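Taurocyamine kinase (Schistosoma mansoni, PDB 4WOE) catalyses the reversible, magnesium-dependent transfer of a phosphate between ATP and taurocyamine, giving ADP and N-phosphotaurocyamine. Local coordinates at residues 488-493 / 584-589; 272-277 / 327-332; 281-286 / 316-321. The protein carries 4 engineered substitutions. All blocks are in the same frame, centred on the assembly; numbering follows the deposited sequence.

Contact 1. Residues 488-493 / 584-589; sequences GRSVEG and EEDHMR. Engineered in segment 488-493: G493 (natural residue Asp). With 3S5 (Taurocyamine), chain F; ADP (adenosine-5'-diphosphate), chain D; NO3 (nitrate ion), chain J.
With CG anti to its carbonyl carbon (chi1 -71°), H587 swings its ring to the backbone of V491, while the same first torsion in R589, followed by a bend at chi2, lays CD 3.5 Å from G488 CA. V491 N reaches H587 ND1 at 3.0 Å with 167° at the hydrogen and lies in the ring plane, marking ND1 as an acceptor. NE2 bonds to L495 O, so both ring nitrogens are engaged, fixing the ring's rotation. R489 N donates to M588 O at 3.3 Å, and the return bond from M588 N is weak. This antiparallel pairing joins strands 480-489 and 588-595, neighbours in the eight-stranded sheet of the second phosphagen kinase catalytic domain. Just beyond the strand end, V491 CG2 meets M588 CE at 3.7 Å. R589, on the face of the sheet it shares with G488, grips D586 OD2 of the preceding loop side-on, NH2 at 2.9 Å and NE at 3.1 Å, both in the guanidinium plane. D586 OD1 accepts from C630 N, and a water links it to H587 N and to S490 OG, itself hydrogen-bonded to I628 O. R589 NH1 donates to ADP O2B at 3.0 Å, and NH2 to a nitrate between ADP and taurocyamine that probably marks the place of the transferred phosphate. E585 OE2 accepts from taurocyamine N01 at 2.7 Å, and OE1 from N03.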
# COMPACT_ATOMS: atom_id res chain seq x y z
N GLY A 488 22.11 -11.18 12.43
CA GLY A 488 22.12 -10.52 11.15
C GLY A 488 23.55 -10.42 10.67
O GLY A 488 24.48 -10.44 11.47
N ARG A 489 23.75 -10.35 9.36
CA ARG A 489 25.05 -10.06 8.80
C ARG A 489 24.88 -9.20 7.55
O ARG A 489 23.84 -9.23 6.88
CB ARG A 489 25.82 -11.34 8.48
CG ARG A 489 26.27 -12.18 9.67
CD ARG A 489 27.36 -11.46 10.48
NE ARG A 489 27.96 -12.30 11.52
CZ ARG A 489 27.56 -12.36 12.79
NH1 ARG A 489 26.53 -11.65 13.23
NH2 ARG A 489 28.22 -13.15 13.64
N SER A 490 25.91 -8.42 7.24
CA SER A 490 25.95 -7.68 5.99
C SER A 490 27.18 -8.14 5.22
O SER A 490 28.18 -8.54 5.83
CB SER A 490 25.97 -6.17 6.25
OG SER A 490 24.86 -5.78 7.04
N VAL A 491 27.08 -8.13 3.89
CA VAL A 491 28.22 -8.48 3.07
C VAL A 491 28.93 -7.19 2.66
O VAL A 491 28.28 -6.22 2.26
CB VAL A 491 27.81 -9.31 1.82
CG1 VAL A 491 28.99 -9.53 0.88
CG2 VAL A 491 27.25 -10.64 2.24
N GLU A 492 30.24 -7.16 2.80
CA GLU A 492 31.02 -6.01 2.37
C GLU A 492 30.82 -5.69 0.91
O GLU A 492 30.82 -6.58 0.06
CB GLU A 492 32.51 -6.24 2.61
CG GLU A 492 32.92 -6.27 4.06
CD GLU A 492 34.43 -6.13 4.21
OE1 GLU A 492 35.17 -6.37 3.22
OE2 GLU A 492 34.86 -5.78 5.33
N GLY A 493 30.67 -4.40 0.61
CA GLY A 493 30.64 -3.96 -0.77
C GLY A 493 29.24 -3.79 -1.34
O GLY A 493 29.10 -3.45 -2.52
N GLU A 584 16.14 -9.86 3.40
CA GLU A 584 14.96 -9.24 3.97
C GLU A 584 15.35 -7.86 4.52
O GLU A 584 15.64 -6.94 3.76
CB GLU A 584 14.33 -10.12 5.05
CG GLU A 584 12.95 -9.64 5.50
CD GLU A 584 12.90 -9.36 6.98
OE1 GLU A 584 11.80 -9.27 7.54
OE2 GLU A 584 13.99 -9.23 7.59
N GLU A 585 15.38 -7.70 5.84
CA GLU A 585 15.83 -6.43 6.42
C GLU A 585 17.35 -6.27 6.27
O GLU A 585 17.85 -5.21 5.87
CB GLU A 585 15.44 -6.34 7.88
CG GLU A 585 15.68 -4.98 8.50
CD GLU A 585 15.39 -4.97 10.01
OE1 GLU A 585 14.38 -5.57 10.43
OE2 GLU A 585 16.17 -4.37 10.76
N ASP A 586 18.08 -7.34 6.59
CA ASP A 586 19.52 -7.38 6.34
C ASP A 586 19.86 -8.33 5.21
O ASP A 586 19.01 -9.09 4.74
CB ASP A 586 20.28 -7.76 7.61
CG ASP A 586 20.25 -6.66 8.66
OD1 ASP A 586 20.89 -5.62 8.42
OD2 ASP A 586 19.58 -6.81 9.72
N HIS A 587 21.10 -8.29 4.77
CA HIS A 587 21.53 -9.15 3.68
C HIS A 587 21.27 -10.60 4.00
O HIS A 587 20.92 -11.38 3.12
CB HIS A 587 23.00 -8.92 3.39
CG HIS A 587 23.27 -7.60 2.75
ND1 HIS A 587 24.50 -6.98 2.79
CD2 HIS A 587 22.44 -6.77 2.07
CE1 HIS A 587 24.42 -5.83 2.15
NE2 HIS A 587 23.19 -5.68 1.69
N MET A 588 21.42 -10.93 5.28
CA MET A 588 21.33 -12.28 5.79
C MET A 588 20.71 -12.26 7.17
O MET A 588 20.94 -11.33 7.95
CB MET A 588 22.72 -12.91 5.91
CG MET A 588 23.07 -14.02 4.95
SD MET A 588 24.82 -14.36 5.26
CE MET A 588 25.62 -12.89 4.62
N ARG A 589 19.94 -13.29 7.47
CA ARG A 589 19.58 -13.59 8.84
C ARG A 589 19.78 -15.07 9.03
O ARG A 589 19.10 -15.89 8.41
CB ARG A 589 18.15 -13.19 9.16
CG ARG A 589 17.97 -11.70 9.23
CD ARG A 589 18.74 -11.05 10.41
NE ARG A 589 18.45 -9.62 10.46
CZ ARG A 589 17.30 -9.12 10.92
NH1 ARG A 589 16.36 -9.92 11.38
NH2 ARG A 589 17.11 -7.80 10.92
N01 3S5 F . 15.09 -3.52 13.13
C02 3S5 F . 13.89 -3.94 13.37
N03 3S5 F . 13.38 -4.91 12.65
N04 3S5 F . 13.14 -3.39 14.38
C05 3S5 F . 13.60 -2.33 15.25
C06 3S5 F . 12.41 -1.81 16.09
S07 3S5 F . 11.36 -0.71 15.18
O08 3S5 F . 12.23 0.35 14.53
O09 3S5 F . 10.62 -1.46 14.09
O10 3S5 F . 10.34 -0.05 16.07
PB ADP D . 13.88 -11.13 13.82
O1B ADP D . 14.25 -12.52 13.37
O2B ADP D . 13.62 -10.18 12.67
O3B ADP D . 14.78 -10.54 14.88
PA ADP D . 11.03 -10.77 14.22
O1A ADP D . 10.37 -10.42 15.54
O2A ADP D . 11.25 -9.72 13.15
O3A ADP D . 12.48 -11.40 14.62
O5' ADP D . 10.19 -11.96 13.52
C5' ADP D . 10.84 -13.05 12.87
C4' ADP D . 10.03 -14.34 13.00
O4' ADP D . 10.67 -15.22 13.93
C3' ADP D . 8.61 -14.12 13.50
O3' ADP D . 7.73 -15.00 12.79
C2' ADP D . 8.64 -14.57 14.94
O2' ADP D . 7.36 -15.08 15.34
C1' ADP D . 9.68 -15.68 14.86
N9 ADP D . 10.26 -16.04 16.18
C8 ADP D . 11.00 -15.25 16.98
N7 ADP D . 11.36 -15.92 18.10
C5 ADP D . 10.85 -17.17 18.02
C6 ADP D . 10.85 -18.40 18.86
N6 ADP D . 11.49 -18.44 20.05
N1 ADP D . 10.18 -19.48 18.39
C2 ADP D . 9.54 -19.46 17.21
N3 ADP D . 9.50 -18.38 16.40
C4 ADP D . 10.12 -17.23 16.75
N NO3 J . 14.33 -7.24 14.09
O1 NO3 J . 13.22 -7.81 13.82
O2 NO3 J . 15.27 -7.27 13.24
O3 NO3 J . 14.49 -6.64 15.21
O HOH W 1 22.57 -5.71 5.88

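Contact 2. Residues 272-277 / 327-332; sequences LGTTLR and LGLTEL. With ADP (adenosine-5'-diphosphate), chain C.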
# COMPACT_ATOMS: atom_id res chain seq x y z
N LEU A 272 -21.90 8.07 -7.27
CA LEU A 272 -23.02 8.80 -6.66
C LEU A 272 -22.57 10.13 -6.01
O LEU A 272 -21.39 10.31 -5.72
CB LEU A 272 -23.72 7.92 -5.63
CG LEU A 272 -24.40 6.67 -6.18
CD1 LEU A 272 -24.80 5.68 -5.05
CD2 LEU A 272 -25.62 7.11 -7.00
N GLY A 273 -23.52 11.03 -5.77
CA GLY A 273 -23.24 12.31 -5.11
C GLY A 273 -22.94 13.44 -6.09
O GLY A 273 -23.81 13.88 -6.83
N THR A 274 -21.69 13.90 -6.09
CA THR A 274 -21.25 14.89 -7.07
C THR A 274 -21.07 14.28 -8.45
O THR A 274 -21.20 14.98 -9.46
CB THR A 274 -19.90 15.55 -6.69
OG1 THR A 274 -18.88 14.56 -6.64
CG2 THR A 274 -20.00 16.26 -5.35
N THR A 275 -20.74 12.98 -8.50
CA THR A 275 -20.33 12.28 -9.73
C THR A 275 -19.06 12.90 -10.37
O THR A 275 -18.66 12.54 -11.48
CB THR A 275 -21.46 12.25 -10.80
OG1 THR A 275 -21.43 13.45 -11.57
CG2 THR A 275 -22.83 12.10 -10.15
N LEU A 276 -18.44 13.84 -9.64
CA LEU A 276 -17.38 14.68 -10.20
C LEU A 276 -15.98 14.06 -10.07
O LEU A 276 -15.54 13.68 -8.98
CB LEU A 276 -17.42 16.05 -9.52
CG LEU A 276 -16.76 17.28 -10.17
CD1 LEU A 276 -17.46 18.55 -9.72
CD2 LEU A 276 -15.32 17.34 -9.79
N ARG A 277 -15.28 13.98 -11.19
CA ARG A 277 -13.89 13.53 -11.19
C ARG A 277 -13.04 14.55 -11.91
O ARG A 277 -13.11 14.66 -13.13
CB ARG A 277 -13.76 12.15 -11.83
CG ARG A 277 -12.38 11.52 -11.69
CD ARG A 277 -12.34 10.11 -12.27
NE ARG A 277 -11.78 10.07 -13.62
CZ ARG A 277 -10.48 10.14 -13.89
NH1 ARG A 277 -10.06 10.09 -15.15
NH2 ARG A 277 -9.59 10.25 -12.90
N LEU A 327 -19.07 11.36 -2.79
CA LEU A 327 -20.30 11.39 -2.02
C LEU A 327 -20.15 12.13 -0.69
O LEU A 327 -19.20 11.90 0.07
CB LEU A 327 -20.74 9.94 -1.77
CG LEU A 327 -22.07 9.68 -1.06
CD1 LEU A 327 -23.21 10.36 -1.80
CD2 LEU A 327 -22.32 8.19 -0.92
N GLY A 328 -21.11 13.01 -0.39
CA GLY A 328 -21.12 13.72 0.88
C GLY A 328 -20.31 15.01 0.94
O GLY A 328 -19.90 15.45 2.01
N LEU A 329 -20.06 15.62 -0.21
CA LEU A 329 -19.44 16.94 -0.25
C LEU A 329 -19.90 17.63 -1.52
O LEU A 329 -20.41 16.96 -2.42
CB LEU A 329 -17.90 16.85 -0.17
CG LEU A 329 -17.08 15.90 -1.06
CD1 LEU A 329 -17.16 16.24 -2.52
CD2 LEU A 329 -15.62 15.93 -0.66
N THR A 330 -19.74 18.95 -1.61
CA THR A 330 -20.21 19.66 -2.79
C THR A 330 -19.22 19.52 -3.94
O THR A 330 -18.07 19.05 -3.77
CB THR A 330 -20.40 21.17 -2.52
OG1 THR A 330 -19.13 21.78 -2.27
CG2 THR A 330 -21.35 21.38 -1.33
N GLU A 331 -19.68 19.94 -5.11
CA GLU A 331 -18.83 19.95 -6.29
C GLU A 331 -17.62 20.84 -6.05
O GLU A 331 -16.50 20.54 -6.47
CB GLU A 331 -19.61 20.42 -7.51
CG GLU A 331 -20.65 19.41 -8.00
CD GLU A 331 -21.99 19.52 -7.29
OE1 GLU A 331 -22.05 20.19 -6.23
OE2 GLU A 331 -22.97 18.96 -7.80
N LEU A 332 -17.85 21.94 -5.34
CA LEU A 332 -16.78 22.88 -5.03
C LEU A 332 -15.80 22.24 -4.04
O LEU A 332 -14.59 22.43 -4.17
CB LEU A 332 -17.35 24.19 -4.47
CG LEU A 332 -16.30 25.25 -4.13
CD1 LEU A 332 -15.47 25.63 -5.36
CD2 LEU A 332 -16.94 26.49 -3.49
PB ADP C . -13.59 8.71 -16.50
O1B ADP C . -13.97 7.53 -15.64
O2B ADP C . -14.16 8.66 -17.91
O3B ADP C . -13.70 10.06 -15.80
PA ADP C . -11.24 7.23 -17.34
O1A ADP C . -12.25 6.18 -17.71
O2A ADP C . -10.11 6.91 -16.39
O3A ADP C . -11.99 8.54 -16.73
O5' ADP C . -10.63 7.84 -18.69
C5' ADP C . -11.23 7.65 -19.98
C4' ADP C . -10.50 8.57 -20.95
O4' ADP C . -10.35 9.88 -20.38
C3' ADP C . -9.09 8.07 -21.24
O3' ADP C . -8.79 8.35 -22.61
C2' ADP C . -8.21 8.96 -20.40
O2' ADP C . -6.89 9.09 -20.92
C1' ADP C . -8.97 10.27 -20.48
N9 ADP C . -8.52 11.22 -19.43
C8 ADP C . -8.77 11.16 -18.10
N7 ADP C . -8.19 12.20 -17.44
C5 ADP C . -7.54 12.94 -18.36
C6 ADP C . -6.72 14.18 -18.34
N6 ADP C . -6.48 14.83 -17.17
N1 ADP C . -6.23 14.63 -19.53
C2 ADP C . -6.47 13.97 -20.68
N3 ADP C . -7.21 12.85 -20.77
C4 ADP C . -7.76 12.29 -19.66
O HOH W 2 -22.36 17.53 -10.01
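An ST turn headed by T274 packs against the loop that leads into helix 331-355, with the T274 methyl facing L329 and E331. The defining bond of the turn is L276 N to T274 OG1, 3.1 Å long with 166° at the hydrogen; OG1 sits between backbone N and carbonyl carbon (chi1 62°) and also bonds to R326 O. The same torsion leaves CG2 beside the backbone N, anti to the carbonyl carbon, and 3.0 Å from L329 O, a close approach of a methyl to a carbonyl. Beside it L276 CD1 lies 3.6 Å from E331 CB, the two side chains crossing obliquely. T330 is the N-cap of helix 331-355: its hydroxyl caps a backbone N of the first turn and its own N bonds to D333 OD2, as in a capping box. A water joins E331 OE2 (2.7 Å) to T274 O (2.9 Å); OE1 accepts from N98 N and OE2 also pairs with S97 OG. At the other end G273 lies against L327, whose CD1 comes to 3.8 Å from G273 CA. Past the turn, strand 277-283 begins with R277, whose NE meets ADP O3B at 2.9 Å and 173°.

Contact 3. Residues 281-286 / 316-321; sequences HAKIPM and GGIYDL. With ADP (adenosine-5'-diphosphate), chain C.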
# COMPACT_ATOMS: atom_id res chain seq x y z
N HIS A 281 -3.31 14.62 -16.15
CA HIS A 281 -2.26 13.66 -16.51
C HIS A 281 -0.91 14.32 -16.22
O HIS A 281 -0.55 15.32 -16.85
CB HIS A 281 -2.35 13.25 -17.98
CG HIS A 281 -3.38 12.19 -18.26
ND1 HIS A 281 -3.45 11.53 -19.46
CD2 HIS A 281 -4.36 11.68 -17.49
CE1 HIS A 281 -4.44 10.65 -19.43
NE2 HIS A 281 -5.02 10.73 -18.24
N ALA A 282 -0.18 13.77 -15.26
CA ALA A 282 1.06 14.40 -14.83
C ALA A 282 2.28 13.45 -14.90
O ALA A 282 2.13 12.22 -14.76
CB ALA A 282 0.89 14.94 -13.41
N LYS A 283 3.46 14.03 -15.13
CA LYS A 283 4.73 13.29 -15.11
C LYS A 283 5.28 13.24 -13.70
O LYS A 283 5.87 14.20 -13.22
CB LYS A 283 5.79 13.93 -16.02
CG LYS A 283 5.30 14.38 -17.37
CD LYS A 283 6.02 15.66 -17.79
CE LYS A 283 5.52 16.15 -19.15
NZ LYS A 283 5.57 15.05 -20.16
N ILE A 284 5.08 12.11 -13.02
CA ILE A 284 5.57 11.99 -11.65
C ILE A 284 6.35 10.69 -11.38
O ILE A 284 6.07 10.00 -10.40
CB ILE A 284 4.38 12.09 -10.65
CG1 ILE A 284 3.30 11.04 -10.96
CG2 ILE A 284 3.77 13.50 -10.67
CD1 ILE A 284 2.39 10.76 -9.79
N PRO A 285 7.35 10.37 -12.23
CA PRO A 285 8.05 9.09 -12.06
C PRO A 285 8.69 8.87 -10.67
O PRO A 285 8.63 7.74 -10.18
CB PRO A 285 9.14 9.15 -13.14
CG PRO A 285 9.36 10.61 -13.37
CD PRO A 285 8.00 11.23 -13.24
N MET A 286 9.27 9.89 -10.04
CA MET A 286 9.87 9.64 -8.73
C MET A 286 8.83 9.43 -7.63
O MET A 286 8.95 8.47 -6.85
CB MET A 286 10.82 10.77 -8.32
CG MET A 286 12.18 10.69 -8.98
SD MET A 286 13.39 11.63 -8.05
CE MET A 286 14.75 11.70 -9.22
N GLY A 316 7.30 6.80 -19.86
CA GLY A 316 6.93 6.35 -18.53
C GLY A 316 6.68 7.49 -17.57
O GLY A 316 7.00 8.64 -17.85
N GLY A 317 6.10 7.16 -16.42
CA GLY A 317 5.98 8.09 -15.32
C GLY A 317 4.76 9.00 -15.36
O GLY A 317 4.62 9.87 -14.49
N ILE A 318 3.90 8.79 -16.36
CA ILE A 318 2.68 9.59 -16.51
C ILE A 318 1.45 8.98 -15.80
O ILE A 318 1.04 7.87 -16.11
CB ILE A 318 2.35 9.80 -18.00
CG1 ILE A 318 3.54 10.49 -18.69
CG2 ILE A 318 1.08 10.63 -18.15
CD1 ILE A 318 3.24 11.01 -20.08
N TYR A 319 0.87 9.72 -14.85
CA TYR A 319 -0.26 9.21 -14.09
C TYR A 319 -1.47 10.17 -14.07
O TYR A 319 -1.32 11.39 -14.11
CB TYR A 319 0.15 8.90 -12.64
CG TYR A 319 1.08 7.72 -12.50
CD1 TYR A 319 0.62 6.49 -12.06
CD2 TYR A 319 2.43 7.83 -12.83
CE1 TYR A 319 1.47 5.41 -11.94
CE2 TYR A 319 3.28 6.77 -12.72
CZ TYR A 319 2.81 5.57 -12.27
OH TYR A 319 3.69 4.51 -12.17
N ASP A 320 -2.64 9.56 -14.02
CA ASP A 320 -3.92 10.21 -13.82
C ASP A 320 -4.08 10.43 -12.32
O ASP A 320 -4.06 9.47 -11.54
CB ASP A 320 -5.06 9.34 -14.40
CG ASP A 320 -6.44 10.00 -14.31
OD1 ASP A 320 -6.80 10.56 -13.25
OD2 ASP A 320 -7.18 9.93 -15.32
N LEU A 321 -4.21 11.70 -11.93
CA LEU A 321 -4.42 12.10 -10.54
C LEU A 321 -5.76 12.82 -10.36
O LEU A 321 -6.04 13.79 -11.05
CB LEU A 321 -3.29 13.02 -10.07
CG LEU A 321 -1.90 12.40 -10.06
CD1 LEU A 321 -0.90 13.43 -9.57
CD2 LEU A 321 -1.86 11.10 -9.21
PB ADP C . -13.59 8.71 -16.50
O1B ADP C . -13.97 7.53 -15.64
O2B ADP C . -14.16 8.66 -17.91
O3B ADP C . -13.70 10.06 -15.80
PA ADP C . -11.24 7.23 -17.34
O1A ADP C . -12.25 6.18 -17.71
O2A ADP C . -10.11 6.91 -16.39
O3A ADP C . -11.99 8.54 -16.73
O5' ADP C . -10.63 7.84 -18.69
C5' ADP C . -11.23 7.65 -19.98
C4' ADP C . -10.50 8.57 -20.95
O4' ADP C . -10.35 9.88 -20.38
C3' ADP C . -9.09 8.07 -21.24
O3' ADP C . -8.79 8.35 -22.61
C2' ADP C . -8.21 8.96 -20.40
O2' ADP C . -6.89 9.09 -20.92
C1' ADP C . -8.97 10.27 -20.48
N9 ADP C . -8.52 11.22 -19.43
C8 ADP C . -8.77 11.16 -18.10
N7 ADP C . -8.19 12.20 -17.44
C5 ADP C . -7.54 12.94 -18.36
C6 ADP C . -6.72 14.18 -18.34
N6 ADP C . -6.48 14.83 -17.17
N1 ADP C . -6.23 14.63 -19.53
C2 ADP C . -6.47 13.97 -20.68
N3 ADP C . -7.21 12.85 -20.77
C4 ADP C . -7.76 12.29 -19.66
O HOH W 3 -6.45 8.67 -17.56
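G317 opens the pairing: its carbonyl O accepts from I284 N at 2.7 Å, while its CA packs against P285 CB at 4.0 Å. I318 follows opposite K283 as a non-hydrogen-bonded pair, and its CA makes a CA-H...O contact with A282 O. Y319 and A282 form the hydrogen-bonded pair, with A282 N to Y319 O at 2.9 Å and Y319 N to A282 O at 2.8 Å, both nearly straight. The Y319 side chain crosses that of I284 at about a right angle; CG1 of I284, held between its backbone N and carbonyl carbon (chi1 56°), touches Y319 CD2 at 3.8 Å. D320 brings OD2 to the edge of the H281 ring, in its plane but 3.7 Å from NE2, and a water bridges the two, 2.6 Å from H281 NE2 and 2.7 Å from D320 OD2. D320 OD1 pairs with R277. One face of the H281 ring lies over the adenine of ADP, with C6 displaced toward the ring's rim. L321 ends the segment with its CD1 near I284 CD1. The bridges H281-D320, A282-Y319 and K283-I318 make strands 277-283 and 318-323 antiparallel neighbours, the N-to-C directions of segments 281-283 and 318-321 differing by 137°, and the H281-D320 pair of this sheet forms part of the ATP site of the phosphagen kinase catalytic domain.

Overall arrangement
Contacts 2 and 3 belong to the first catalytic domain and contact 1 to the second, each domain having an eight-stranded antiparallel sheet of the same strand order. Along the chain contact 3 is nested inside the loop closed by contact 2, and contact 1 follows both. Centres of contacts 2 and 3 are about 24 Å apart, yet they meet through the salt bridge from R277 NH2 to D320 OD1 (2.8 Å), and both touch the same ADP; R277 and H281 stand on one strand, 277-283. Contact 1 lies about 50 Å from contact 2 and about 34 Å from contact 3, centre to centre, with its own ADP and taurocyamine, consistent with two separate active sites on one chain.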